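PDB 6I1A: rutinosidase from Aspergillus niger, which hydrolyses rutinosides, releasing the disaccharide rutinose, and probably also cleaves beta-1,3-glucans from their non-reducing ends like related family 5 exo-glucanases. Local coordinates for residues L31-E34 and L40-D43; S35-L40 and S336-K341. All blocks are in the same frame, centred on the assembly; numbering follows the deposited sequence.

Interaction 1 of 2, residues L31-E34 and L40-D43; sequences LEQE and LFWD. With NAG (2-acetamido-2-deoxy-beta-D-glucopyranose), chain G; EDO (1,2-ethanediol), chain M.
The indole of Trp42 presents its edge to Gln33, whose CB lies close to the ring plane, 3.9 Å from Trp42 CZ3. The same ring corner meets the backbone obliquely, with Glu34 C 3.7 Å from Trp42 CZ3. On the Phe41 ring the approach is also oblique: Gln33 OE1 comes to 4.0 Å from Phe41 CE2, with the amide and ring planes 59° apart. Gln33 thus touches both aromatic side chains. Its chain bends at chi2 (-52°), and the amide end meets the phenyl while CB stays at the indole. The amide is held from outside the pair of segments, NE2 by Trp30 O and OE1 more weakly by Arg70, which also makes a cation-pi contact with Phe41. Trp42 NE1 donates to Ala49 O, which limits how the indole can turn. At the C-terminal end of 40-43, Asp43 OD1 accepts a 2.8 Å hydrogen bond from O1 of an ethanediol molecule. Buried aromatic side chains of helix 39-45 therefore seat against the extended loop leaving strand 22-26, a helix-on-loop packing at the C-terminal end of a strand in the TIM barrel of a family 5 glycoside hydrolase.

Interaction 2 of 2, residues S35-L40 and S336-K341; sequences STIDSL and SYWTAK. With NAG (2-acetamido-2-deoxy-beta-D-glucopyranose), chain G; EDO (1,2-ethanediol), chain M; EDO (1,2-ethanediol), chain U.
Apolar contact between the segments rests on Ile37 and Trp338. The methyl Ile37 CD1 reaches the edge of the indole, near its plane, 4.0 Å from Trp338 CZ2 and equally close to NE1, and the two side chains cross at about a right angle. The outer part of the isoleucine is stretched out (chi2 174°), which carries CD1 to the ring. One face of the indole is overlain, toward its rim, by CB of the next residue, Thr339.

The other branch of Ile37 meets a polar atom without bonding to it: CG2 lies 3.8 Å from Lys341 O. The lysine chain itself leads away, and its NZ donates to Leu74 O.

The hydrogen bonds of 35-40 go to partners outside 336-341: Ile37 bonds through its backbone to Thr343, just past that segment. Asp38 is the N-cap of helix 39-45, with OD1 accepting from Phe41 N, while OD2 forms a salt bridge with Arg70. O2 of the ethanediol whose O1 reaches Asp43 accepts from Ser39 OG and donates to Ser35 O, both at 2.8 Å. Thr36 OG1 is bonded to O2 of a second ethanediol at 2.7 Å; both molecules are probably crystallisation additives. Leu40 CA packs 3.6 Å from C6 of an attached N-acetylglucosamine.

The peptide bond between Trp338 and Thr339 is cis, in the chain at the C-terminal end of the last barrel strand. A tryptophan followed by a non-proline cis peptide here recurs in family 5 glycoside hydrolases, in which this indole commonly lines the sugar-binding cleft, as Trp338 probably does.

How the interactions relate
From the N terminus, strand 22-26 runs into the loop holding 31-34, which continues directly as 35-40, whose last two residues begin helix 39-45. Interaction 1 closes a short loop of five residues, folding the helix back on the chain that leads to it. Interaction 2 starts inside that loop and spans 295 residues to 336-341, at the end of strand 334-337 and the loop it leads into, so the two cross rather than nest, sharing Leu40. They also touch directly: Trp42 CD2 packs 3.4 Å from Ser35 CA, and Glu34 OE2 lies 3.5 Å from Trp338 CZ2. Together they tie helix 39-45 and its lead-in to the exits of two neighbouring parallel strands, 22-26 and 334-337.

Interaction 1 of 2, residues L31-E34 and L40-D43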
# COMPACT_ATOMS: atom_id res chain seq x y z
N LEU A 31 20.71 -6.92 22.47
CA LEU A 31 21.04 -8.35 22.31
C LEU A 31 21.05 -8.78 20.83
O LEU A 31 21.47 -9.90 20.55
CB LEU A 31 20.08 -9.20 23.15
CG LEU A 31 20.02 -8.80 24.61
CD1 LEU A 31 19.05 -9.69 25.40
CD2 LEU A 31 21.42 -8.83 25.26
N GLU A 32 20.66 -7.90 19.92
CA GLU A 32 20.81 -8.09 18.47
C GLU A 32 21.35 -6.78 17.90
O GLU A 32 20.86 -5.71 18.39
CB GLU A 32 19.48 -8.49 17.84
CG GLU A 32 18.27 -7.58 18.11
CD GLU A 32 18.12 -6.36 17.24
OE1 GLU A 32 17.65 -5.35 17.75
OE2 GLU A 32 18.38 -6.47 16.01
N GLN A 33 22.23 -6.84 16.94
CA GLN A 33 22.98 -5.61 16.53
C GLN A 33 22.54 -5.21 15.13
O GLN A 33 22.35 -6.08 14.26
CB GLN A 33 24.50 -5.87 16.54
CG GLN A 33 24.99 -6.54 17.82
CD GLN A 33 24.56 -5.83 19.06
OE1 GLN A 33 24.47 -4.59 19.16
NE2 GLN A 33 24.28 -6.60 20.11
N GLU A 34 22.44 -3.88 14.90
CA GLU A 34 22.12 -3.34 13.58
C GLU A 34 22.93 -2.04 13.35
O GLU A 34 23.05 -1.27 14.28
CB GLU A 34 20.62 -2.99 13.48
CG GLU A 34 19.71 -4.19 13.78
CD GLU A 34 18.23 -3.85 13.79
OE1 GLU A 34 17.84 -2.95 12.97
OE2 GLU A 34 17.51 -4.39 14.62
N LEU A 40 28.68 4.80 16.14
CA LEU A 40 30.08 4.71 16.66
C LEU A 40 30.42 3.23 16.82
O LEU A 40 31.46 2.79 16.29
CB LEU A 40 30.19 5.44 17.98
CG LEU A 40 31.55 5.35 18.66
CD1 LEU A 40 32.66 5.75 17.70
CD2 LEU A 40 31.55 6.25 19.89
N PHE A 41 29.46 2.48 17.33
CA PHE A 41 29.70 1.02 17.50
C PHE A 41 29.99 0.40 16.15
O PHE A 41 30.93 -0.40 16.00
CB PHE A 41 28.50 0.42 18.23
CG PHE A 41 28.62 -1.07 18.38
CD1 PHE A 41 29.46 -1.58 19.34
CD2 PHE A 41 27.89 -1.94 17.59
CE1 PHE A 41 29.55 -2.98 19.50
CE2 PHE A 41 28.02 -3.32 17.73
CZ PHE A 41 28.90 -3.82 18.66
N TRP A 42 29.10 0.57 15.20
CA TRP A 42 29.19 -0.06 13.88
C TRP A 42 30.46 0.36 13.16
O TRP A 42 31.17 -0.46 12.52
CB TRP A 42 27.96 0.17 13.02
CG TRP A 42 27.75 -0.94 12.04
CD1 TRP A 42 28.11 -1.05 10.75
CD2 TRP A 42 27.16 -2.23 12.39
NE1 TRP A 42 27.76 -2.26 10.22
CE2 TRP A 42 27.20 -3.01 11.24
CE3 TRP A 42 26.56 -2.72 13.55
CZ2 TRP A 42 26.62 -4.29 11.19
CZ3 TRP A 42 26.02 -4.00 13.52
CH2 TRP A 42 26.06 -4.75 12.36
N ASP A 43 30.76 1.67 13.20
CA ASP A 43 31.94 2.15 12.46
C ASP A 43 33.21 1.59 13.08
O ASP A 43 34.14 1.26 12.30
CB ASP A 43 31.96 3.68 12.49
CG ASP A 43 30.89 4.34 11.66
OD1 ASP A 43 30.16 3.65 10.94
OD2 ASP A 43 30.79 5.60 11.77
C1 NAG G . 28.24 9.82 13.07
C2 NAG G . 29.08 11.01 12.58
C3 NAG G . 30.46 10.52 12.22
C4 NAG G . 31.08 9.84 13.39
C5 NAG G . 30.15 8.68 13.73
C6 NAG G . 30.61 7.80 14.87
C7 NAG G . 27.64 12.65 11.47
C8 NAG G . 27.72 13.46 12.73
N2 NAG G . 28.42 11.54 11.36
O3 NAG G . 31.23 11.66 11.79
O4 NAG G . 32.39 9.27 13.03
O5 NAG G . 28.91 9.30 14.15
O6 NAG G . 30.90 8.63 16.00
O7 NAG G . 26.80 12.93 10.63
C1 EDO M . 26.65 3.15 10.46
O1 EDO M . 27.43 4.25 10.92
C2 EDO M . 25.22 3.55 10.42
O2 EDO M . 24.68 4.11 11.59

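Interaction 2 of 2, residues S35-L40 and S336-K341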
# COMPACT_ATOMS: atom_id res chain seq x y z
N SER A 35 23.33 -1.85 12.12
CA SER A 35 24.21 -0.71 11.73
C SER A 35 23.59 0.64 12.07
O SER A 35 24.32 1.52 12.51
CB SER A 35 24.55 -0.79 10.29
OG SER A 35 23.45 -0.56 9.43
N THR A 36 22.29 0.84 11.90
CA THR A 36 21.70 2.18 12.04
C THR A 36 21.56 2.62 13.50
O THR A 36 21.38 3.82 13.76
CB THR A 36 20.35 2.18 11.33
OG1 THR A 36 19.56 1.11 11.84
CG2 THR A 36 20.54 2.03 9.85
N ILE A 37 21.50 1.69 14.46
CA ILE A 37 21.10 2.05 15.84
C ILE A 37 22.20 2.82 16.59
O ILE A 37 21.92 3.67 17.42
CB ILE A 37 20.67 0.78 16.61
CG1 ILE A 37 19.43 0.24 15.90
CG2 ILE A 37 20.45 1.11 18.08
CD1 ILE A 37 18.93 -1.12 16.45
N ASP A 38 23.46 2.48 16.32
CA ASP A 38 24.63 3.05 17.06
C ASP A 38 25.76 3.15 16.02
O ASP A 38 26.40 2.14 15.65
CB ASP A 38 24.97 2.25 18.29
CG ASP A 38 26.12 2.78 19.14
OD1 ASP A 38 26.95 3.50 18.59
OD2 ASP A 38 26.19 2.40 20.31
N SER A 39 25.98 4.35 15.48
CA SER A 39 26.97 4.56 14.39
C SER A 39 28.40 4.36 14.92
O SER A 39 29.18 3.83 14.15
CB SER A 39 26.82 5.98 13.80
OG SER A 39 25.49 6.14 13.31
N LEU A 40 28.68 4.80 16.14
CA LEU A 40 30.08 4.71 16.66
C LEU A 40 30.42 3.23 16.82
O LEU A 40 31.46 2.79 16.29
CB LEU A 40 30.19 5.44 17.98
CG LEU A 40 31.55 5.35 18.66
CD1 LEU A 40 32.66 5.75 17.70
CD2 LEU A 40 31.55 6.25 19.89
N SER A 336 4.67 -0.61 21.23
CA SER A 336 6.04 -0.48 21.76
C SER A 336 6.93 0.18 20.72
O SER A 336 7.06 -0.29 19.59
CB SER A 336 6.67 -1.79 22.27
OG SER A 336 6.51 -2.88 21.41
N TYR A 337 7.52 1.31 21.08
CA TYR A 337 8.31 2.15 20.17
C TYR A 337 9.64 1.51 19.88
O TYR A 337 10.26 0.88 20.75
CB TYR A 337 8.53 3.52 20.85
CG TYR A 337 8.88 4.61 19.88
CD1 TYR A 337 7.89 5.31 19.25
CD2 TYR A 337 10.19 4.91 19.57
CE1 TYR A 337 8.19 6.32 18.35
CE2 TYR A 337 10.51 5.89 18.61
CZ TYR A 337 9.48 6.57 17.99
OH TYR A 337 9.77 7.53 17.05
N TRP A 338 10.13 1.71 18.66
CA TRP A 338 11.49 1.32 18.26
C TRP A 338 12.31 2.61 18.29
O TRP A 338 12.14 3.39 17.36
CB TRP A 338 11.56 0.66 16.88
CG TRP A 338 12.90 0.06 16.61
CD1 TRP A 338 14.04 0.64 16.12
CD2 TRP A 338 13.26 -1.29 16.95
NE1 TRP A 338 15.06 -0.28 16.08
CE2 TRP A 338 14.60 -1.46 16.60
CE3 TRP A 338 12.56 -2.40 17.45
CZ2 TRP A 338 15.28 -2.68 16.73
CZ3 TRP A 338 13.23 -3.59 17.61
CH2 TRP A 338 14.56 -3.73 17.25
N THR A 339 13.19 2.83 19.26
CA THR A 339 13.66 1.93 20.32
C THR A 339 14.08 2.75 21.52
O THR A 339 14.12 4.02 21.46
CB THR A 339 14.77 1.07 19.73
OG1 THR A 339 15.22 0.12 20.71
CG2 THR A 339 15.97 1.85 19.25
N ALA A 340 14.40 2.11 22.65
CA ALA A 340 14.72 2.83 23.88
C ALA A 340 15.93 3.75 23.70
O ALA A 340 15.83 4.94 24.15
CB ALA A 340 15.01 1.82 24.97
N LYS A 341 16.99 3.26 23.12
CA LYS A 341 18.28 3.97 23.07
C LYS A 341 18.81 3.87 21.66
O LYS A 341 19.04 2.79 21.17
CB LYS A 341 19.21 3.30 24.09
CG LYS A 341 20.16 4.21 24.82
CD LYS A 341 20.47 3.56 26.14
CE LYS A 341 21.36 4.41 26.96
NZ LYS A 341 22.15 3.56 27.85
C1 NAG G . 28.24 9.82 13.07
C2 NAG G . 29.08 11.01 12.58
C3 NAG G . 30.46 10.52 12.22
C4 NAG G . 31.08 9.84 13.39
C5 NAG G . 30.15 8.68 13.73
C6 NAG G . 30.61 7.80 14.87
C7 NAG G . 27.64 12.65 11.47
C8 NAG G . 27.72 13.46 12.73
N2 NAG G . 28.42 11.54 11.36
O3 NAG G . 31.23 11.66 11.79
O4 NAG G . 32.39 9.27 13.03
O5 NAG G . 28.91 9.30 14.15
O6 NAG G . 30.90 8.63 16.00
O7 NAG G . 26.80 12.93 10.63
C1 EDO M . 26.65 3.15 10.46
O1 EDO M . 27.43 4.25 10.92
C2 EDO M . 25.22 3.55 10.42
O2 EDO M . 24.68 4.11 11.59
C1 EDO U . 15.79 2.34 10.43
O1 EDO U . 16.78 2.70 9.47
C2 EDO U . 16.18 2.63 11.86
O2 EDO U . 17.03 1.64 12.49